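Local coordinates for ESAT-6-like protein SAG1039 (Streptococcus agalactiae serogroup V, PDB 3GWK) that is of unknown function but, as a homodimeric WXG100 (ESAT-6-like) family protein, is probably a small secreted helical protein of the type handled by type VII secretion systems, at residues A22-V27 and L70-N75; E29-L34 and P62-F67. All blocks are in the same frame, centred on the assembly; numbering follows the deposited sequence.

Interaction 1. Residues A22-V27 and L70-N75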
ATOM      1  N   ALA A  22       8.222   4.951   6.204  1.00 11.23           N
ATOM      2  CA  ALA A  22       7.505   5.839   5.331  1.00 12.62           C
ATOM      3  C   ALA A  22       6.538   5.041   4.445  1.00 12.57           C
ATOM      4  O   ALA A  22       5.391   5.456   4.222  1.00 12.75           O
ATOM      5  CB  ALA A  22       8.478   6.603   4.450  1.00 14.36           C
ATOM      6  N   GLY A  23       6.968   3.891   3.922  1.00 12.67           N
ATOM      7  CA  GLY A  23       6.058   3.090   3.081  1.00 13.29           C
ATOM      8  C   GLY A  23       4.910   2.544   3.873  1.00 13.12           C
ATOM      9  O   GLY A  23       3.785   2.489   3.384  1.00 13.51           O
ATOM     10  N   SER A  24       5.136   2.115   5.122  1.00 12.68           N
ATOM     11  CA  SER A  24       4.062   1.647   5.981  1.00 13.29           C
ATOM     12  C   SER A  24       2.993   2.726   6.110  1.00 12.13           C
ATOM     13  O   SER A  24       1.780   2.481   5.959  1.00 14.00           O
ATOM     14  CB  SER A  24       4.622   1.283   7.344  1.00 13.81           C
ATOM     15  OG  SER A  24       3.581   0.886   8.222  1.00 14.98           O
ATOM     16  N   GLN A  25       3.443   3.942   6.422  1.00 12.56           N
ATOM     17  CA  GLN A  25       2.503   5.026   6.608  1.00 13.87           C
ATOM     18  C   GLN A  25       1.703   5.332   5.319  1.00 11.90           C
ATOM     19  O   GLN A  25       0.500   5.635   5.337  1.00 13.29           O
ATOM     20  CB  GLN A  25       3.241   6.240   7.095  1.00 15.82           C
ATOM     21  CG  GLN A  25       3.813   6.054   8.518  1.00 22.31           C
ATOM     22  CD  GLN A  25       4.759   7.166   8.873  1.00 29.07           C
ATOM     23  OE1 GLN A  25       4.405   8.329   8.809  1.00 33.52           O
ATOM     24  NE2 GLN A  25       6.000   6.814   9.228  1.00 26.21           N
ATOM     25  N   GLN A  26       2.416   5.313   4.191  1.00 12.24           N
ATOM     26  CA  GLN A  26       1.766   5.621   2.896  1.00 12.80           C
ATOM     27  C   GLN A  26       0.699   4.578   2.558  1.00 12.79           C
ATOM     28  O   GLN A  26      -0.396   4.902   2.124  1.00 13.89           O
ATOM     29  CB  GLN A  26       2.795   5.703   1.834  1.00 14.01           C
ATOM     30  CG  GLN A  26       3.618   6.976   1.790  1.00 19.79           C
ATOM     31  CD  GLN A  26       4.753   6.790   0.726  1.00 33.42           C
ATOM     32  OE1 GLN A  26       5.689   5.998   0.932  1.00 28.77           O
ATOM     33  NE2 GLN A  26       4.651   7.513  -0.376  1.00 53.67           N
ATOM     34  N   VAL A  27       1.005   3.300   2.788  1.00 13.11           N
ATOM     35  CA  VAL A  27       0.053   2.216   2.525  1.00 13.94           C
ATOM     36  C   VAL A  27      -1.189   2.382   3.436  1.00 14.81           C
ATOM     37  O   VAL A  27      -2.333   2.256   2.970  1.00 14.53           O
ATOM     38  CB  VAL A  27       0.755   0.830   2.744  1.00 15.12           C
ATOM     39  CG1 VAL A  27      -0.250  -0.335   2.718  1.00 18.78           C
ATOM     40  CG2 VAL A  27       1.819   0.597   1.666  1.00 17.57           C
ATOM     41  N   LEU A  70       3.891  -5.212   8.658  1.00 15.26           N
ATOM     42  CA  LEU A  70       5.175  -5.818   8.369  1.00 16.30           C
ATOM     43  C   LEU A  70       6.263  -4.775   8.119  1.00 13.47           C
ATOM     44  O   LEU A  70       7.391  -4.871   8.629  1.00 13.64           O
ATOM     45  CB  LEU A  70       5.040  -6.749   7.166  1.00 16.41           C
ATOM     46  CG  LEU A  70       6.369  -7.281   6.609  1.00 17.22           C
ATOM     47  CD1 LEU A  70       7.100  -8.216   7.610  1.00 19.75           C
ATOM     48  CD2 LEU A  70       6.112  -7.996   5.306  1.00 16.94           C
ATOM     49  N   LEU A  71       5.940  -3.748   7.299  1.00 13.34           N
ATOM     50  CA  LEU A  71       6.907  -2.738   6.968  1.00 12.37           C
ATOM     51  C   LEU A  71       7.320  -1.999   8.246  1.00 12.78           C
ATOM     52  O   LEU A  71       8.487  -1.691   8.468  1.00 13.29           O
ATOM     53  CB  LEU A  71       6.341  -1.785   5.963  1.00 13.14           C
ATOM     54  CG  LEU A  71       6.063  -2.376   4.573  1.00 17.03           C
ATOM     55  CD1 LEU A  71       5.456  -1.354   3.679  1.00 13.54           C
ATOM     56  CD2 LEU A  71       6.964  -3.341   3.916  1.00 21.58           C
ATOM     57  N   GLU A  72       6.385  -1.668   9.112  1.00 13.27           N
ATOM     58  CA  GLU A  72       6.722  -1.025  10.354  1.00 12.38           C
ATOM     59  C   GLU A  72       7.563  -1.948  11.283  1.00 13.51           C
ATOM     60  O   GLU A  72       8.499  -1.490  11.935  1.00 13.50           O
ATOM     61  CB  GLU A  72       5.485  -0.547  11.037  1.00 15.14           C
ATOM     62  CG  GLU A  72       5.813   0.182  12.345  1.00 17.13           C
ATOM     63  CD  GLU A  72       6.775   1.409  12.144  1.00 17.72           C
ATOM     64  OE1 GLU A  72       6.672   2.066  11.080  1.00 21.83           O
ATOM     65  OE2 GLU A  72       7.533   1.764  13.110  1.00 21.43           O
ATOM     66  N   ASP A  73       7.238  -3.254  11.299  1.00 12.75           N
ATOM     67  CA  ASP A  73       8.024  -4.193  12.103  1.00 14.51           C
ATOM     68  C   ASP A  73       9.430  -4.218  11.604  1.00 12.23           C
ATOM     69  O   ASP A  73      10.404  -4.243  12.409  1.00 13.32           O
ATOM     70  CB  ASP A  73       7.309  -5.568  11.980  1.00 15.73           C
ATOM     71  CG  ASP A  73       7.803  -6.611  12.953  1.00 20.11           C
ATOM     72  OD1 ASP A  73       8.407  -6.225  13.958  1.00 18.12           O
ATOM     73  OD2 ASP A  73       7.552  -7.819  12.763  1.00 21.86           O
ATOM     74  N   ILE A  74       9.649  -4.213  10.266  1.00 12.98           N
ATOM     75  CA  ILE A  74      10.958  -4.223   9.697  1.00 12.10           C
ATOM     76  C   ILE A  74      11.715  -2.942  10.084  1.00 12.45           C
ATOM     77  O   ILE A  74      12.872  -2.990  10.505  1.00 12.41           O
ATOM     78  CB  ILE A  74      10.966  -4.469   8.184  1.00 12.85           C
ATOM     79  CG1 ILE A  74      10.520  -5.907   7.832  1.00 16.17           C
ATOM     80  CG2 ILE A  74      12.305  -4.204   7.616  1.00 14.62           C
ATOM     81  CD1 ILE A  74      10.255  -6.113   6.344  1.00 15.61           C
ATOM     82  N   ASN A  75      11.062  -1.771  10.012  1.00 12.13           N
ATOM     83  CA  ASN A  75      11.674  -0.512  10.495  1.00 12.09           C
ATOM     84  C   ASN A  75      12.179  -0.702  11.924  1.00 10.87           C
ATOM     85  O   ASN A  75      13.336  -0.413  12.228  1.00 11.64           O
ATOM     86  CB  ASN A  75      10.616   0.556  10.446  1.00 12.26           C
ATOM     87  CG  ASN A  75      11.054   1.815  11.134  1.00 11.77           C
ATOM     88  OD1 ASN A  75      12.123   2.362  10.824  1.00 13.03           O
ATOM     89  ND2 ASN A  75      10.276   2.286  12.075  1.00 13.77           N
TER
HETATM   90  O   HOH W   1       4.015   2.929  10.723  0.90 32.94           O

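Interaction 2. Residues E29-L34 and P62-F67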
ATOM      1  N   GLU A  29      -2.364   5.062   4.766  1.00 13.97           N
ATOM      2  CA  GLU A  29      -3.182   6.227   4.336  0.52 15.58           C
ATOM      3  C   GLU A  29      -3.999   5.880   3.102  1.00 13.19           C
ATOM      4  O   GLU A  29      -5.153   6.266   3.034  1.00 14.22           O
ATOM      5  CB  GLU A  29      -2.411   7.537   4.051  0.52 22.42           C
ATOM      6  CG  GLU A  29      -3.448   8.776   3.908  0.52 26.18           C
ATOM      7  CD  GLU A  29      -4.729   8.675   4.894  0.52 36.08           C
ATOM      8  OE1 GLU A  29      -5.909   8.317   4.530  0.52 21.76           O
ATOM      9  OE2 GLU A  29      -4.544   8.878   6.102  0.52 34.35           O
ATOM     10  N   VAL A  30      -3.394   5.217   2.131  1.00 14.24           N
ATOM     11  CA  VAL A  30      -4.143   4.833   0.934  1.00 14.30           C
ATOM     12  C   VAL A  30      -5.328   3.953   1.358  1.00 14.77           C
ATOM     13  O   VAL A  30      -6.480   4.165   0.926  1.00 15.28           O
ATOM     14  CB  VAL A  30      -3.279   4.115  -0.096  1.00 13.19           C
ATOM     15  CG1 VAL A  30      -4.206   3.520  -1.225  1.00 15.57           C
ATOM     16  CG2 VAL A  30      -2.270   5.035  -0.694  1.00 14.98           C
ATOM     17  N   LEU A  31      -5.053   2.964   2.184  1.00 15.17           N
ATOM     18  CA  LEU A  31      -6.135   2.040   2.561  1.00 20.67           C
ATOM     19  C   LEU A  31      -7.248   2.780   3.313  1.00 19.41           C
ATOM     20  O   LEU A  31      -8.430   2.573   3.052  1.00 19.70           O
ATOM     21  CB  LEU A  31      -5.566   0.909   3.395  1.00 18.86           C
ATOM     22  CG  LEU A  31      -6.619  -0.168   3.770  1.00 22.79           C
ATOM     23  CD1 LEU A  31      -7.163  -0.889   2.537  1.00 25.30           C
ATOM     24  CD2 LEU A  31      -5.966  -1.140   4.744  1.00 23.01           C
ATOM     25  N   ASN A  32      -6.896   3.688   4.207  1.00 19.24           N
ATOM     26  CA  ASN A  32      -7.900   4.367   4.953  0.59 22.75           C
ATOM     27  C   ASN A  32      -8.791   5.258   4.018  1.00 20.31           C
ATOM     28  O   ASN A  32     -10.022   5.262   4.118  1.00 22.68           O
ATOM     29  CB  ASN A  32      -7.272   5.081   6.141  0.59 24.96           C
ATOM     30  CG  ASN A  32      -6.473   4.093   7.172  0.59 33.47           C
ATOM     31  OD1 ASN A  32      -6.529   2.804   7.232  0.59 29.93           O
ATOM     32  ND2 ASN A  32      -5.688   4.776   7.971  0.59 32.99           N
ATOM     33  N   LEU A  33      -8.123   5.978   3.098  1.00 18.99           N
ATOM     34  CA  LEU A  33      -8.826   6.830   2.187  1.00 18.16           C
ATOM     35  C   LEU A  33      -9.820   6.064   1.312  1.00 18.43           C
ATOM     36  O   LEU A  33     -10.981   6.477   1.114  1.00 18.07           O
ATOM     37  CB  LEU A  33      -7.837   7.573   1.265  1.00 19.92           C
ATOM     38  CG  LEU A  33      -8.488   8.490   0.287  1.00 30.68           C
ATOM     39  CD1 LEU A  33      -9.001   9.731   1.058  1.00 46.76           C
ATOM     40  CD2 LEU A  33      -7.520   8.848  -0.804  1.00 33.05           C
ATOM     41  N   LEU A  34      -9.340   4.977   0.741  1.00 15.77           N
ATOM     42  CA  LEU A  34     -10.161   4.204  -0.196  1.00 16.87           C
ATOM     43  C   LEU A  34     -11.210   3.318   0.507  1.00 19.72           C
ATOM     44  O   LEU A  34     -12.225   3.005  -0.106  1.00 20.21           O
ATOM     45  CB  LEU A  34      -9.276   3.390  -1.117  1.00 17.06           C
ATOM     46  CG  LEU A  34      -8.369   4.297  -2.025  1.00 16.69           C
ATOM     47  CD1 LEU A  34      -7.551   3.473  -2.938  1.00 17.31           C
ATOM     48  CD2 LEU A  34      -9.259   5.288  -2.836  1.00 15.77           C
ATOM     49  N   PRO A  62      -7.406  -6.769   4.526  1.00 30.91           N
ATOM     50  CA  PRO A  62      -6.560  -7.208   5.665  1.00 34.09           C
ATOM     51  C   PRO A  62      -5.125  -7.536   5.274  1.00 29.54           C
ATOM     52  O   PRO A  62      -4.243  -7.346   6.096  1.00 30.31           O
ATOM     53  CB  PRO A  62      -7.263  -8.503   6.177  1.00 36.92           C
ATOM     54  CG  PRO A  62      -8.531  -8.562   5.475  1.00 33.30           C
ATOM     55  CD  PRO A  62      -8.561  -7.669   4.307  1.00 37.80           C
ATOM     56  N   LYS A  63      -4.862  -7.933   4.024  1.00 29.08           N
ATOM     57  CA  LYS A  63      -3.521  -8.144   3.530  1.00 28.90           C
ATOM     58  C   LYS A  63      -2.742  -6.852   3.406  1.00 20.33           C
ATOM     59  O   LYS A  63      -1.577  -6.797   3.721  1.00 22.47           O
ATOM     60  CB  LYS A  63      -3.594  -8.850   2.176  1.00 31.17           C
ATOM     61  CG  LYS A  63      -4.352 -10.193   2.322  1.00 37.99           C
ATOM     62  CD  LYS A  63      -3.306 -11.341   2.613  1.00 27.16           C
ATOM     63  CE  LYS A  63      -3.129 -11.843   3.954  1.00 38.35           C
ATOM     64  NZ  LYS A  63      -3.546 -13.285   3.907  1.00 42.16           N
ATOM     65  N   ILE A  64      -3.419  -5.802   3.030  1.00 21.37           N
ATOM     66  CA  ILE A  64      -2.812  -4.486   2.983  1.00 17.29           C
ATOM     67  C   ILE A  64      -2.463  -3.994   4.410  1.00 17.35           C
ATOM     68  O   ILE A  64      -1.351  -3.477   4.648  1.00 16.47           O
ATOM     69  CB  ILE A  64      -3.755  -3.490   2.270  1.00 17.46           C
ATOM     70  CG1 ILE A  64      -4.178  -4.078   0.903  1.00 23.14           C
ATOM     71  CG2 ILE A  64      -2.998  -2.140   2.129  1.00 20.91           C
ATOM     72  CD1 ILE A  64      -3.058  -4.635   0.004  1.00 23.49           C
ATOM     73  N   THR A  65      -3.390  -4.218   5.351  1.00 18.58           N
ATOM     74  CA  THR A  65      -3.095  -3.896   6.752  1.00 18.34           C
ATOM     75  C   THR A  65      -1.884  -4.693   7.252  1.00 14.70           C
ATOM     76  O   THR A  65      -0.972  -4.127   7.888  1.00 15.14           O
ATOM     77  CB  THR A  65      -4.319  -4.133   7.600  1.00 21.78           C
ATOM     78  OG1 THR A  65      -5.381  -3.289   7.153  1.00 26.02           O
ATOM     79  CG2 THR A  65      -4.033  -3.848   9.109  1.00 21.70           C
ATOM     80  N   GLU A  66      -1.837  -5.965   6.919  1.00 18.93           N
ATOM     81  CA  GLU A  66      -0.687  -6.785   7.337  0.50 16.54           C
ATOM     82  C   GLU A  66       0.594  -6.271   6.720  1.00 17.62           C
ATOM     83  O   GLU A  66       1.661  -6.309   7.340  1.00 15.87           O
ATOM     84  CB  GLU A  66      -0.804  -8.272   6.993  0.50 17.78           C
ATOM     85  CG  GLU A  66       0.491  -9.172   7.430  0.50 17.96           C
ATOM     86  CD  GLU A  66       0.882  -8.986   8.881  0.50 23.96           C
ATOM     87  OE1 GLU A  66       1.982  -8.922   9.240  0.50 17.78           O
ATOM     88  OE2 GLU A  66       0.011  -8.752   9.719  0.50 16.75           O
ATOM     89  N   PHE A  67       0.523  -5.872   5.459  1.00 18.79           N
ATOM     90  CA  PHE A  67       1.721  -5.386   4.808  1.00 16.72           C
ATOM     91  C   PHE A  67       2.215  -4.134   5.504  1.00 14.59           C
ATOM     92  O   PHE A  67       3.414  -3.993   5.758  1.00 13.96           O
ATOM     93  CB  PHE A  67       1.392  -5.126   3.335  1.00 16.91           C
ATOM     94  CG  PHE A  67       2.601  -4.769   2.460  1.00 16.36           C
ATOM     95  CD1 PHE A  67       3.661  -5.682   2.259  1.00 17.12           C
ATOM     96  CD2 PHE A  67       2.683  -3.544   1.809  1.00 14.77           C
ATOM     97  CE1 PHE A  67       4.694  -5.370   1.419  1.00 16.83           C
ATOM     98  CE2 PHE A  67       3.754  -3.258   0.977  1.00 16.34           C
ATOM     99  CZ  PHE A  67       4.770  -4.176   0.813  1.00 18.67           C
TER
HETATM  100  O   HOH W   2      -5.141  -0.141   8.321  0.94 20.21           O

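Interaction 1. Residues A22-V27 and L70-N75
S24 and L71 meet beta carbon to beta carbon, S24 CB lying 3.8 Å from L71 CB, at the point where the two helices come nearest; their alpha carbons are 5.3 Å apart. Beyond that point the two side chains part. L71 swings CD1 across the facing helix to rest 3.8 Å from S24 N and 3.9 Å from G23 C. There the methyl lies against bare backbone at G23, which has no side chain. The hydroxyl of S24 goes the other way: with OG anti to the backbone N (chi1 177°), it lies beside the flank of E72, 3.7 Å from E72 CB. Serine suits this buried place because it is small and because its OG is hydrogen-bonded to the carbonyl oxygen of A68, one turn before L71. A water also donates to S24 OG and, at 2.8 Å, to E72 OE1, bridging the helices. E72 bends at chi2 (58°), which turns its carboxylate toward the next turn of its own helix, where N75 ND2 donates to OE2 from above the carboxylate plane. T21 and Q76 hold the same carboxylate. L71 also packs on L34 of the second subunit. Small residues facing a leucine, with helix axes 8.2 Å apart at 160°, make the close antiparallel pairing of a WXG100 helical hairpin, half of the dimer's four-helix bundle.

Interaction 2. Residues E29-L34 and P62-F67
L31, which gives the largest share of the buried surface, reaches across to I64 and T65 with one methyl, CD2. Its CG stands anti to the backbone N (chi1 -176°), and the branch beyond it carries CD2 to the facing helix, 4.1 Å from I64 CB and 3.3 Å from T65 OG1. A leucine suits this place because a flexible, branched apolar chain can span the gap between the helices, whose nearest alpha carbons, those of L31 and I64, are 7.3 Å apart.

I64 is the apolar floor of the contact. Its CB points at the other helix, and CG2, anti to the backbone N, is turned to the facing helix, where it meets L31 CD2 at 4.1 Å and L31 CB at 4.2 Å. CG1, anti to the carbonyl carbon and beside the backbone N, leads away from L31, while the residue also packs on F67 of the second subunit.

T65 borders the contact on its exposed side, its side chain crossing that of L31 at about a right angle. Here a threonine can present an oxygen at the edge of an apolar patch: OG1 bonds weakly to the S61 carbonyl oxygen one turn back. A water may also link it weakly to N32 OD1, a doubtful bridge because N32 is modelled in two conformers. On the same helix as I64, F57 and S61 also touch L31. One leucine reaching over a beta-branched pair, with the threonine at the exposed edge, joins the two long helices of the antiparallel hairpin that pairs with its copy in the WXG100 four-helix bundle.

From the N terminus, helix 10-44 runs first through 22-27 and then through 29-34; the chain then turns and comes back along helix 51-95, reaching 62-67 before 70-75. Interaction 2 therefore closes the shorter loop, with 27 residues between its segments, and this lies wholly within the 42-residue loop closed by interaction 1. The order is that of an antiparallel hairpin, the two contacts being successive levels with centres about 11 Å apart. V27 joins them, its CG1 meeting CG2 of I64 at 3.3 Å. Interaction 1 sits near the centre of the chain, interaction 2 nearer the turn, and both also touch the second subunit.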